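Local coordinates for protein shikimate dehydrogenase (NADP(+)) (Listeria monocytogenes, PDB 3TNL) that reversibly reduces 3-dehydroshikimate to shikimate with a nicotinamide cofactor, probably as step four of the seven-step pathway to chorismate and the aromatic amino acids, at residues L63-V68 / I299-E304; F72-K77 / M98-N103; S112-L117 / C170-L175; G154-I159 / V178-I183; D251-E256 / E276-Q281. All blocks are in the same frame, centred on the assembly; numbering follows the deposited sequence. Where two conformers were deposited one is given.

Contact 1: residues L63-V68 / I299-E304; sequences LGLDYV and IWTHKE
Leu65 reaches from the loop before strand 67-73 to the end of helix 286-301, where it meets Thr301 and Lys303. CB points toward the helix end, but CB and CG only carry the two methyls, which do the touching. CD1 rests on Thr301, 3.9 Å from Thr301 CB and equally close to its CG2, and the two side chains cross at about a right angle. CD2 meets the aliphatic part of Lys303, 4.0 Å from Lys303 CD. CG of Leu65 stands anti to the carbonyl carbon (chi1 -53°), which sends both methyls to the helix end. Leu63 adds a smaller touch at the rim, its CD1 3.5 Å from the backbone O of Glu304. On the other flank CE2 of the Tyr67 ring lies 4.3 Å from Thr301 CG2.

Thr301 turns its methyl to the leucine and its hydroxyl back to its own chain. OG1 accepts from Lys303 N at 3.1 Å, an ST turn, and also bonds to Phe297 O in the last turn of the helix. Phe297 packs under Leu63 and Leu65 as well. Trp300 leads its indole away. It bonds by NE1 to Val124 O and by its backbone O to Arg92. The contact ties the substrate-binding domain to a C-terminal helix. No hydrogen bond crosses it. It is held by methyl and methylene contacts.

Contact 2: residues F72-K77 / M98-N103; sequences FEVGDK and MPNKTN
Asn100 ND2 donates to the backbone O of Val74 at 2.9 Å, nearly straight at 168°, the one direct hydrogen bond between the segments. Val74 O lies in the amide plane of Asn100, but ND2 stands above the carbonyl plane of Val74. The Asn100 carboxamide also passes along the Gly75 backbone, its OD1 3.6 Å from Gly75 C. Beside it, CG of Pro99 packs 3.9 Å from Gly75 CA. A cis peptide bond precedes Pro99.

Further out, water 1 lies 2.6 Å from Asp76 OD1 and 2.9 Å from Asn100 OD1, and accepts from Asn103 ND2. Water 2 donates to Pro99 O at 2.9 Å and lies very close to Asp76 OD1. Asp76 has a second conformer, so its water links are less certain. In this conformer, water 1 joins it to Asn103.

Behind this layer, a second, weak bond from ND2 to Ile43 O helps to fix the amide, and Leu79 of helix 79-88 packs on Asn100 and Asn103. The loop 98-103 carries Lys101, the inferred proton acceptor, and Met98, which touches the NAD. The amide bond, Pro99 packing on Gly75 and probably the waters link this active-site loop to the end of strand 67-73.

Contact 3: residues S112-L117 / C170-L175; sequences SPAAEL and CIQAAL
Helices 113-117 and 170-175 run at 132° to each other, their axes 10.2 Å apart, with Ala114 and Gln172 the nearest pair of CA atoms. Small and branched side chains fill the space between. Ala114 points its CB at the second helix and meets two residues there. Gln172 OE1 is 3.4 Å from this methyl, and Leu175 CD1 lies 3.9 Å from it. The Gln172 chain is bent at chi2 (67°), which brings OE1, at the near end of the carboxamide, to the Ala114 methyl. Its NE2 is held by Asp176 OD1, a partner one turn on.

Leu117 supplies the other half of the contact. Its CD2 sits 4.0 Å from Ile171 CG2 and 4.1 Å from Leu175 CD2. Leu175 therefore spans both residues of the first helix, with CD1 on the alanine and CD2 on the leucine. Leu117 CG is anti to the backbone N (chi1 -174°), and this carries the branch out to the isoleucine methyl. Behind Ile171 lies Ile201 of helix 191-204.

The first helix is capped by Ser112, whose OG accepts from Ala115 N at 3.1 Å. Helix 170-175 is the end of the helix that follows the first strand of the cofactor-binding sheet. The arrangement joins the substrate-binding domain to the crossover helix of a Rossmann-type beta-alpha-beta unit.

Contact 4: residues G154-I159 / V178-I183; sequences GKKMTI and VKEISI
Lys156 and Glu180 are neighbours on the same face of a parallel strand pair. The two side chains cross obliquely, Glu180 OE1 coming beside the extended lysine stem, 3.5 Å from Lys156 CD. The lysine NZ stops 4.4 Å from Glu180 OE2, beyond a salt bridge, and pairs instead with Glu223 and Glu226. Further along, Lys156 CE approaches Ser182 OG, which bonds to Glu223 as well. Thr158 shares this face, and its OG1 bonds to Ser227 OG.

The other face is apolar. Met157 and Ile181 lie side by side and point the same way, CE 4.1 Å from CD1. The methionine bends at chi3 (63°) to bring that methyl over. Ile159 and Ile181 run alongside each other too, their CG2 atoms 4.0 Å apart, and Ile159 CG2 also meets Ile183 CG1. Ala173 and Cys170 of helix 164-175 cover this side.

Between the faces, the backbones bond in parallel ladder fashion. Met157 N donates to Glu180 O, Ser182 N to Met157 O and Ile159 N to Ser182 O, each at 2.9 Å. At the entry, Lys155 O accepts from both Lys179 N (2.8 Å) and Glu180 N (3.2 Å). This is the first beta-alpha-beta unit of the Rossmann-type domain. Its two faces differ in chemistry: one is apolar and packed against the crossover helix, while the other has its lysine and serine gathered on a shared glutamate.

Contact 5: residues D251-E256 / E276-Q281; sequences DMLRPE and EEQGCQ
Apolar contact centres on Leu253 and Cys280. Leu253 CB lies 3.8 Å from Cys280 SG and 4.1 Å from Gln278 CB, and its CD1 also reaches the sulfur. The cysteine SG stands anti to its carbonyl carbon (chi1 -52°), which turns it toward the 251-256 loop. Ile274 of helix 270-277 packs on Leu253 as well, and Ala275 on Cys280.

The ring of Pro255 rests on backbone. Its CG is 3.7 Å from Gln278 O, and its CB lies near Gly279 O. At the same helix end Gly279 has positive phi and two bonds run back into the last turn, a Schellman motif. One of them is Gly279 N to Glu276 O at 3.0 Å. This turn leads the chain from helix 270-277 into strand 281-283, an outer strand of the parallel sheet of this chain.

Among the polar groups, Arg254 O comes 3.3 Å from Cys280 SG. Pro255 O and Gly279 O, both acceptors, come within 3.2 Å and are not hydrogen-bonded to each other. The side chain of Arg254 points away from the 276-281 segment and bonds to Ser227 O and Ile224 O.

In the fold
Contact 4 is the buried one, a strand pair with a full ladder of backbone bonds. Contact 3 adjoins it: helix 164-175 connects the two strands of contact 4, and Ala173 O probably accepts from Val178 N. Contact 3 also reaches into the substrate-binding domain. Contacts 1 and 2 both use strand 67-73, toward its two ends, with centres 25 Å apart. Contact 1 lies at the surface and is apolar, whereas contact 2 is partly buried and relies on an amide and water. Contact 5 sits about 18 Å from contact 4, centre to centre, by the edge of the same parallel sheet. It mixes apolar contact with close backbone oxygens.

Contact 1: residues L63-V68 / I299-E304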
# COMPACT_ATOMS: atom_id res chain seq x y z
N LEU B 63 18.64 -3.50 3.68
CA LEU B 63 18.61 -4.83 4.31
C LEU B 63 18.03 -5.91 3.40
O LEU B 63 18.01 -7.08 3.78
CB LEU B 63 17.82 -4.80 5.62
CG LEU B 63 18.35 -3.94 6.77
CD1 LEU B 63 17.61 -4.24 8.05
CD2 LEU B 63 19.82 -4.16 6.98
N GLY B 64 17.53 -5.52 2.23
CA GLY B 64 16.92 -6.47 1.30
C GLY B 64 15.61 -7.06 1.79
O GLY B 64 15.28 -8.20 1.47
N LEU B 65 14.85 -6.28 2.55
CA LEU B 65 13.58 -6.72 3.08
C LEU B 65 12.50 -6.32 2.07
O LEU B 65 12.55 -5.22 1.52
CB LEU B 65 13.28 -6.10 4.44
CG LEU B 65 14.38 -6.26 5.50
CD1 LEU B 65 13.86 -5.71 6.84
CD2 LEU B 65 14.86 -7.70 5.63
N ASP B 66 11.53 -7.20 1.85
CA ASP B 66 10.54 -6.97 0.81
C ASP B 66 9.30 -6.25 1.32
O ASP B 66 8.19 -6.82 1.39
CB ASP B 66 10.20 -8.28 0.14
CG ASP B 66 9.61 -8.09 -1.25
OD1 ASP B 66 9.23 -9.13 -1.83
OD2 ASP B 66 9.55 -6.92 -1.75
N TYR B 67 9.52 -5.00 1.71
CA TYR B 67 8.48 -4.11 2.18
C TYR B 67 8.66 -2.75 1.52
O TYR B 67 9.76 -2.40 1.06
CB TYR B 67 8.55 -3.89 3.70
CG TYR B 67 8.00 -4.97 4.59
CD1 TYR B 67 6.62 -5.07 4.83
CD2 TYR B 67 8.84 -5.82 5.28
CE1 TYR B 67 6.12 -6.03 5.69
CE2 TYR B 67 8.33 -6.79 6.14
CZ TYR B 67 6.97 -6.89 6.34
OH TYR B 67 6.46 -7.84 7.19
N VAL B 68 7.57 -2.00 1.49
CA VAL B 68 7.56 -0.63 1.03
C VAL B 68 6.72 0.12 2.04
O VAL B 68 5.84 -0.47 2.68
CB VAL B 68 6.99 -0.48 -0.39
CG1 VAL B 68 7.95 -1.04 -1.42
CG2 VAL B 68 5.64 -1.15 -0.50
N ILE B 299 9.77 -3.44 15.53
CA ILE B 299 8.43 -3.93 15.86
C ILE B 299 7.83 -4.62 14.60
O ILE B 299 7.22 -5.67 14.69
CB ILE B 299 7.53 -2.79 16.40
CG1 ILE B 299 7.87 -2.47 17.87
CG2 ILE B 299 6.08 -3.17 16.33
CD1 ILE B 299 7.31 -1.17 18.39
N TRP B 300 8.02 -4.02 13.43
CA TRP B 300 7.43 -4.61 12.23
C TRP B 300 8.20 -5.77 11.64
O TRP B 300 7.61 -6.79 11.28
CB TRP B 300 7.26 -3.57 11.12
CG TRP B 300 6.37 -2.38 11.49
CD1 TRP B 300 5.20 -2.40 12.18
CD2 TRP B 300 6.61 -1.01 11.17
NE1 TRP B 300 4.72 -1.14 12.31
CE2 TRP B 300 5.57 -0.26 11.72
CE3 TRP B 300 7.65 -0.36 10.50
CZ2 TRP B 300 5.51 1.13 11.59
CZ3 TRP B 300 7.60 1.03 10.39
CH2 TRP B 300 6.54 1.74 10.91
N THR B 301 9.51 -5.58 11.52
CA THR B 301 10.39 -6.53 10.79
C THR B 301 11.18 -7.51 11.62
O THR B 301 11.68 -8.50 11.08
CB THR B 301 11.42 -5.76 9.92
OG1 THR B 301 12.43 -5.18 10.77
CG2 THR B 301 10.74 -4.68 9.03
N HIS B 302 11.37 -7.21 12.89
CA HIS B 302 12.17 -8.02 13.79
C HIS B 302 13.59 -8.12 13.29
O HIS B 302 14.28 -9.13 13.50
CB HIS B 302 11.48 -9.34 14.15
CG HIS B 302 10.30 -9.12 15.03
ND1 HIS B 302 10.44 -8.86 16.37
CD2 HIS B 302 8.99 -8.97 14.75
CE1 HIS B 302 9.24 -8.60 16.89
NE2 HIS B 302 8.35 -8.68 15.92
N LYS B 303 14.01 -7.03 12.65
CA LYS B 303 15.39 -6.83 12.27
C LYS B 303 15.76 -5.42 12.73
O LYS B 303 14.92 -4.55 12.85
CB LYS B 303 15.62 -7.06 10.81
CG LYS B 303 15.26 -8.50 10.44
CD LYS B 303 15.94 -8.98 9.22
CE LYS B 303 15.52 -10.41 8.90
NZ LYS B 303 16.32 -11.04 7.84
N GLU B 304 17.03 -5.24 13.03
CA GLU B 304 17.54 -3.96 13.49
C GLU B 304 17.75 -3.00 12.33
O GLU B 304 18.40 -3.34 11.35
CB GLU B 304 18.90 -4.22 14.18
CG GLU B 304 19.54 -3.02 14.80
CD GLU B 304 20.79 -3.36 15.61
OE1 GLU B 304 21.28 -4.51 15.53
OE2 GLU B 304 21.27 -2.47 16.33

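Contact 2: residues F72-K77 / M98-N103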
# COMPACT_ATOMS: atom_id res chain seq x y z
N PHE B 72 -0.66 7.93 3.48
CA PHE B 72 -2.07 8.17 3.07
C PHE B 72 -2.64 9.33 3.88
O PHE B 72 -2.44 9.40 5.08
CB PHE B 72 -2.93 6.89 3.24
CG PHE B 72 -2.34 5.70 2.55
CD1 PHE B 72 -2.56 5.50 1.20
CD2 PHE B 72 -1.54 4.81 3.22
CE1 PHE B 72 -1.97 4.44 0.53
CE2 PHE B 72 -0.92 3.76 2.55
CZ PHE B 72 -1.15 3.57 1.20
N GLU B 73 -3.38 10.23 3.21
CA GLU B 73 -4.02 11.40 3.86
C GLU B 73 -5.27 10.94 4.53
O GLU B 73 -6.28 10.75 3.89
CB GLU B 73 -4.33 12.48 2.82
CG GLU B 73 -3.06 13.03 2.25
CD GLU B 73 -3.23 14.06 1.17
OE1 GLU B 73 -4.07 13.85 0.26
OE2 GLU B 73 -2.48 15.06 1.20
N VAL B 74 -5.15 10.76 5.83
CA VAL B 74 -6.21 10.22 6.64
C VAL B 74 -6.43 11.05 7.85
O VAL B 74 -5.54 11.31 8.63
CB VAL B 74 -5.82 8.77 7.07
CG1 VAL B 74 -6.86 8.18 8.02
CG2 VAL B 74 -5.64 7.89 5.83
N GLY B 75 -7.67 11.48 8.03
CA GLY B 75 -8.10 12.26 9.18
C GLY B 75 -9.25 11.58 9.90
O GLY B 75 -9.51 10.39 9.71
N ASP B 76 -9.98 12.37 10.70
CA ASP B 76 -11.08 11.84 11.51
C ASP B 76 -12.11 11.05 10.72
O ASP B 76 -12.54 9.97 11.14
CB ASP B 76 -11.84 12.98 12.22
CG ASP B 76 -11.01 13.72 13.26
OD1 ASP B 76 -9.96 13.22 13.71
OD2 ASP B 76 -11.46 14.83 13.65
N LYS B 77 -12.52 11.60 9.59
CA LYS B 77 -13.58 10.97 8.78
C LYS B 77 -13.20 9.65 8.16
O LYS B 77 -14.08 8.81 7.92
CB LYS B 77 -14.06 11.92 7.67
CG LYS B 77 -15.16 11.34 6.78
CD LYS B 77 -15.71 12.37 5.78
CE LYS B 77 -16.94 11.81 5.05
NZ LYS B 77 -17.65 12.84 4.22
N MET B 98 -0.70 13.06 13.44
CA MET B 98 -1.84 13.97 13.58
C MET B 98 -2.75 13.86 12.37
O MET B 98 -2.30 13.80 11.25
CB MET B 98 -1.40 15.42 13.75
CG MET B 98 -0.73 15.75 15.06
SD MET B 98 -0.40 17.52 15.23
CE MET B 98 0.22 17.56 16.92
N PRO B 99 -4.07 13.90 12.60
CA PRO B 99 -4.81 14.09 13.85
C PRO B 99 -5.34 12.81 14.50
O PRO B 99 -6.32 12.85 15.23
CB PRO B 99 -6.02 14.90 13.34
CG PRO B 99 -6.33 14.22 12.03
CD PRO B 99 -4.98 13.90 11.43
N ASN B 100 -4.69 11.68 14.25
CA ASN B 100 -5.22 10.38 14.65
C ASN B 100 -4.62 9.66 15.85
O ASN B 100 -5.13 8.61 16.23
CB ASN B 100 -5.03 9.43 13.45
CG ASN B 100 -5.59 9.98 12.17
OD1 ASN B 100 -6.70 10.44 12.14
ND2 ASN B 100 -4.81 9.95 11.10
N LYS B 101 -3.57 10.21 16.45
CA LYS B 101 -2.84 9.47 17.50
C LYS B 101 -3.61 9.20 18.78
O LYS B 101 -3.40 8.19 19.42
CB LYS B 101 -1.51 10.14 17.82
CG LYS B 101 -0.59 10.22 16.64
CD LYS B 101 0.78 10.76 17.01
CE LYS B 101 0.73 12.20 17.47
NZ LYS B 101 2.09 12.71 17.86
N THR B 102 -4.47 10.13 19.18
CA THR B 102 -5.24 9.94 20.40
C THR B 102 -6.60 9.25 20.21
O THR B 102 -7.23 8.87 21.19
CB THR B 102 -5.43 11.26 21.16
OG1 THR B 102 -6.22 12.15 20.38
CG2 THR B 102 -4.10 11.90 21.48
N ASN B 103 -7.04 9.07 18.96
CA ASN B 103 -8.31 8.39 18.69
C ASN B 103 -8.18 6.94 18.26
O ASN B 103 -9.10 6.16 18.45
CB ASN B 103 -9.07 9.10 17.56
CG ASN B 103 -9.70 10.42 17.97
OD1 ASN B 103 -9.89 10.70 19.14
ND2 ASN B 103 -10.06 11.23 16.97
O HOH W 1 -8.83 10.87 14.00
O HOH W 2 -8.72 14.39 15.60

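Contact 3: residues S112-L117 / C170-L175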
# COMPACT_ATOMS: atom_id res chain seq x y z
N SER B 112 0.58 -1.08 24.24
CA SER B 112 1.74 -1.22 25.10
C SER B 112 1.45 -0.40 26.38
O SER B 112 0.55 0.44 26.40
CB SER B 112 2.98 -0.65 24.43
OG SER B 112 2.90 0.77 24.31
N PRO B 113 2.21 -0.63 27.45
CA PRO B 113 1.96 0.16 28.65
C PRO B 113 2.05 1.68 28.46
O PRO B 113 1.21 2.41 28.96
CB PRO B 113 3.04 -0.32 29.62
CG PRO B 113 3.30 -1.72 29.20
CD PRO B 113 3.17 -1.72 27.70
N ALA B 114 3.04 2.15 27.72
CA ALA B 114 3.20 3.58 27.50
C ALA B 114 2.10 4.14 26.61
O ALA B 114 1.62 5.24 26.83
CB ALA B 114 4.57 3.88 26.92
N ALA B 115 1.70 3.38 25.58
CA ALA B 115 0.62 3.85 24.72
C ALA B 115 -0.65 4.03 25.53
O ALA B 115 -1.40 5.00 25.33
CB ALA B 115 0.38 2.90 23.55
N GLU B 116 -0.92 3.08 26.42
CA GLU B 116 -2.08 3.15 27.29
C GLU B 116 -2.00 4.39 28.19
O GLU B 116 -2.91 5.20 28.23
CB GLU B 116 -2.14 1.88 28.16
CG GLU B 116 -3.26 1.85 29.22
CD GLU B 116 -4.65 1.77 28.64
OE1 GLU B 116 -4.88 0.97 27.71
OE2 GLU B 116 -5.55 2.48 29.16
N LEU B 117 -0.86 4.56 28.86
CA LEU B 117 -0.72 5.66 29.83
C LEU B 117 -0.66 7.02 29.15
O LEU B 117 -1.28 7.98 29.60
CB LEU B 117 0.47 5.43 30.76
CG LEU B 117 0.67 6.40 31.91
CD1 LEU B 117 -0.55 6.49 32.81
CD2 LEU B 117 1.89 5.98 32.69
N CYS B 170 7.62 13.05 28.53
CA CYS B 170 7.47 13.08 30.00
C CYS B 170 7.08 11.73 30.57
O CYS B 170 7.69 11.27 31.54
CB CYS B 170 6.45 14.11 30.45
SG CYS B 170 6.95 15.83 30.28
N ILE B 171 6.06 11.10 29.96
CA ILE B 171 5.58 9.80 30.41
C ILE B 171 6.67 8.77 30.28
O ILE B 171 6.99 8.07 31.24
CB ILE B 171 4.36 9.34 29.57
CG1 ILE B 171 3.16 10.23 29.88
CG2 ILE B 171 3.98 7.88 29.87
CD1 ILE B 171 2.70 10.14 31.30
N GLN B 172 7.29 8.72 29.12
CA GLN B 172 8.36 7.70 28.89
C GLN B 172 9.55 7.91 29.85
O GLN B 172 10.11 6.95 30.40
CB GLN B 172 8.88 7.65 27.45
CG GLN B 172 9.61 6.36 27.19
CD GLN B 172 8.66 5.16 27.24
OE1 GLN B 172 7.69 5.10 26.49
NE2 GLN B 172 8.93 4.21 28.15
N ALA B 173 9.93 9.16 30.05
CA ALA B 173 11.03 9.47 30.95
C ALA B 173 10.70 8.96 32.35
O ALA B 173 11.53 8.32 32.99
CB ALA B 173 11.30 10.98 30.98
N ALA B 174 9.46 9.19 32.81
CA ALA B 174 9.02 8.72 34.14
C ALA B 174 9.02 7.19 34.22
O ALA B 174 9.50 6.62 35.22
CB ALA B 174 7.66 9.23 34.46
N LEU B 175 8.49 6.54 33.19
CA LEU B 175 8.49 5.06 33.13
C LEU B 175 9.91 4.51 33.10
O LEU B 175 10.16 3.42 33.63
CB LEU B 175 7.71 4.56 31.90
CG LEU B 175 6.20 4.79 31.93
CD1 LEU B 175 5.57 4.48 30.61
CD2 LEU B 175 5.51 3.99 33.08

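Contact 4: residues G154-I159 / V178-I183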
# COMPACT_ATOMS: atom_id res chain seq x y z
N GLY B 154 17.43 8.61 36.98
CA GLY B 154 17.60 8.90 38.40
C GLY B 154 17.85 10.36 38.71
O GLY B 154 18.21 10.71 39.82
N LYS B 155 17.60 11.22 37.72
CA LYS B 155 17.87 12.64 37.85
C LYS B 155 16.63 13.46 37.52
O LYS B 155 15.55 12.92 37.38
CB LYS B 155 19.06 13.01 36.96
CG LYS B 155 20.30 12.18 37.28
CD LYS B 155 21.45 12.44 36.37
CE LYS B 155 22.59 11.50 36.65
NZ LYS B 155 23.69 11.69 35.64
N LYS B 156 16.80 14.77 37.42
CA LYS B 156 15.72 15.71 37.20
C LYS B 156 15.77 16.34 35.82
O LYS B 156 16.85 16.77 35.36
CB LYS B 156 15.78 16.82 38.23
CG LYS B 156 14.78 17.87 38.10
CD LYS B 156 14.83 18.70 39.39
CE LYS B 156 13.81 19.76 39.41
NZ LYS B 156 13.62 20.34 40.80
N MET B 157 14.63 16.35 35.15
CA MET B 157 14.48 17.02 33.87
C MET B 157 13.51 18.16 34.04
O MET B 157 12.51 18.02 34.74
CB MET B 157 13.92 16.06 32.80
CG MET B 157 13.57 16.74 31.46
SD MET B 157 13.19 15.58 30.10
CE MET B 157 11.73 14.78 30.78
N THR B 158 13.82 19.27 33.38
CA THR B 158 12.94 20.42 33.25
C THR B 158 12.58 20.44 31.75
O THR B 158 13.45 20.38 30.91
CB THR B 158 13.54 21.72 33.69
OG1 THR B 158 13.76 21.65 35.12
CG2 THR B 158 12.63 22.89 33.41
N ILE B 159 11.31 20.52 31.43
CA ILE B 159 10.87 20.48 30.04
C ILE B 159 9.77 21.50 29.77
O ILE B 159 8.88 21.72 30.60
CB ILE B 159 10.44 19.04 29.69
CG1 ILE B 159 10.09 18.91 28.20
CG2 ILE B 159 9.27 18.56 30.57
CD1 ILE B 159 9.83 17.46 27.77
N VAL B 178 13.52 8.41 35.27
CA VAL B 178 13.87 9.79 35.61
C VAL B 178 13.20 10.05 36.97
O VAL B 178 12.03 9.73 37.19
CB VAL B 178 13.43 10.73 34.51
CG1 VAL B 178 13.47 12.17 34.97
CG2 VAL B 178 14.30 10.47 33.27
N LYS B 179 13.93 10.69 37.88
CA LYS B 179 13.46 10.87 39.27
C LYS B 179 12.44 11.99 39.46
O LYS B 179 11.52 11.87 40.28
CB LYS B 179 14.66 11.10 40.20
CG LYS B 179 14.35 11.22 41.71
CD LYS B 179 15.59 11.69 42.50
CE LYS B 179 15.30 11.66 44.00
NZ LYS B 179 14.07 12.41 44.33
N GLU B 180 12.63 13.08 38.73
CA GLU B 180 11.77 14.24 38.86
C GLU B 180 11.62 14.91 37.51
O GLU B 180 12.59 14.96 36.75
CB GLU B 180 12.45 15.27 39.77
CG GLU B 180 12.89 14.78 41.14
CD GLU B 180 13.65 15.87 41.90
OE1 GLU B 180 14.89 16.02 41.66
OE2 GLU B 180 13.01 16.51 42.78
N ILE B 181 10.44 15.41 37.24
CA ILE B 181 10.16 16.14 36.01
C ILE B 181 9.39 17.41 36.35
O ILE B 181 8.35 17.37 36.99
CB ILE B 181 9.32 15.30 35.00
CG1 ILE B 181 10.11 14.05 34.60
CG2 ILE B 181 8.98 16.12 33.78
CD1 ILE B 181 9.40 13.11 33.66
N SER B 182 9.94 18.54 35.93
CA SER B 182 9.30 19.82 36.06
C SER B 182 8.90 20.32 34.67
O SER B 182 9.75 20.57 33.83
CB SER B 182 10.16 20.83 36.76
OG SER B 182 10.37 20.41 38.11
N ILE B 183 7.58 20.46 34.48
CA ILE B 183 7.01 20.89 33.20
C ILE B 183 6.62 22.35 33.28
O ILE B 183 6.02 22.80 34.26
CB ILE B 183 5.72 20.09 32.88
CG1 ILE B 183 5.98 18.57 32.96
CG2 ILE B 183 5.09 20.53 31.53
CD1 ILE B 183 4.72 17.69 32.92

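Contact 5: residues D251-E256 / E276-Q281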
# COMPACT_ATOMS: atom_id res chain seq x y z
N ASP B 251 21.83 33.23 32.05
CA ASP B 251 22.41 32.89 33.36
C ASP B 251 21.61 31.83 34.12
O ASP B 251 21.99 31.43 35.24
CB ASP B 251 22.64 34.13 34.22
CG ASP B 251 21.36 34.80 34.67
OD1 ASP B 251 21.45 35.90 35.27
OD2 ASP B 251 20.25 34.26 34.49
N MET B 252 20.53 31.34 33.51
CA MET B 252 19.79 30.19 34.07
C MET B 252 20.51 28.88 33.68
O MET B 252 20.25 27.82 34.26
CB MET B 252 18.32 30.13 33.61
CG MET B 252 17.54 31.24 34.14
SD MET B 252 15.86 31.12 33.57
CE MET B 252 15.12 32.51 34.48
N LEU B 253 21.43 28.96 32.71
CA LEU B 253 22.16 27.79 32.23
C LEU B 253 23.54 27.74 32.92
O LEU B 253 23.96 28.71 33.55
CB LEU B 253 22.31 27.87 30.71
CG LEU B 253 21.06 28.16 29.89
CD1 LEU B 253 21.37 28.07 28.37
CD2 LEU B 253 19.98 27.19 30.21
N ARG B 254 24.21 26.59 32.82
CA ARG B 254 25.54 26.38 33.38
C ARG B 254 26.23 25.35 32.51
O ARG B 254 25.56 24.56 31.85
CB ARG B 254 25.50 25.93 34.83
CG ARG B 254 24.83 24.55 35.03
CD ARG B 254 24.60 24.23 36.48
NE ARG B 254 24.13 22.85 36.63
CZ ARG B 254 22.89 22.44 36.40
NH1 ARG B 254 21.97 23.29 35.96
NH2 ARG B 254 22.62 21.15 36.56
N PRO B 255 27.57 25.30 32.56
CA PRO B 255 28.28 24.42 31.64
C PRO B 255 28.01 22.92 31.78
O PRO B 255 28.12 22.19 30.79
CB PRO B 255 29.74 24.75 31.91
CG PRO B 255 29.74 26.10 32.41
CD PRO B 255 28.49 26.22 33.23
N GLU B 256 27.63 22.45 32.96
CA GLU B 256 27.36 21.03 33.16
C GLU B 256 25.99 20.58 32.67
O GLU B 256 25.76 19.40 32.48
CB GLU B 256 27.50 20.65 34.66
CG GLU B 256 28.93 20.70 35.14
CD GLU B 256 29.13 20.20 36.57
OE1 GLU B 256 28.12 19.86 37.25
OE2 GLU B 256 30.30 20.13 37.00
N GLU B 276 24.99 26.70 23.72
CA GLU B 276 26.39 26.59 23.31
C GLU B 276 27.21 27.78 23.87
O GLU B 276 28.36 27.63 24.33
CB GLU B 276 26.52 26.49 21.80
CG GLU B 276 25.95 25.25 21.19
CD GLU B 276 26.32 25.11 19.71
OE1 GLU B 276 27.03 25.97 19.17
OE2 GLU B 276 25.88 24.14 19.08
N GLU B 277 26.63 28.98 23.78
CA GLU B 277 27.30 30.20 24.28
C GLU B 277 27.59 30.12 25.78
O GLU B 277 28.48 30.79 26.29
CB GLU B 277 26.47 31.46 23.97
CG GLU B 277 26.31 31.79 22.49
CD GLU B 277 25.22 32.85 22.22
OE1 GLU B 277 24.85 33.05 21.04
OE2 GLU B 277 24.71 33.46 23.18
N GLN B 278 26.76 29.39 26.51
CA GLN B 278 26.97 29.21 27.94
C GLN B 278 27.82 28.00 28.31
O GLN B 278 28.07 27.76 29.51
CB GLN B 278 25.64 29.17 28.67
CG GLN B 278 24.85 30.48 28.46
CD GLN B 278 25.64 31.72 28.89
OE1 GLN B 278 26.13 31.80 30.01
NE2 GLN B 278 25.76 32.68 27.99
N GLY B 279 28.29 27.25 27.30
CA GLY B 279 29.14 26.09 27.54
C GLY B 279 28.43 24.78 27.77
O GLY B 279 29.03 23.78 28.17
N CYS B 280 27.12 24.75 27.59
CA CYS B 280 26.40 23.54 27.82
C CYS B 280 26.58 22.48 26.76
O CYS B 280 27.00 22.77 25.64
CB CYS B 280 24.89 23.84 27.78
SG CYS B 280 24.29 25.18 28.84
N GLN B 281 26.30 21.23 27.12
CA GLN B 281 26.22 20.15 26.14
C GLN B 281 24.85 20.33 25.49
O GLN B 281 23.89 20.69 26.17
CB GLN B 281 26.21 18.78 26.82
CG GLN B 281 27.49 18.40 27.51
CD GLN B 281 28.43 17.67 26.63
OE1 GLN B 281 28.53 17.94 25.44
NE2 GLN B 281 29.13 16.70 27.20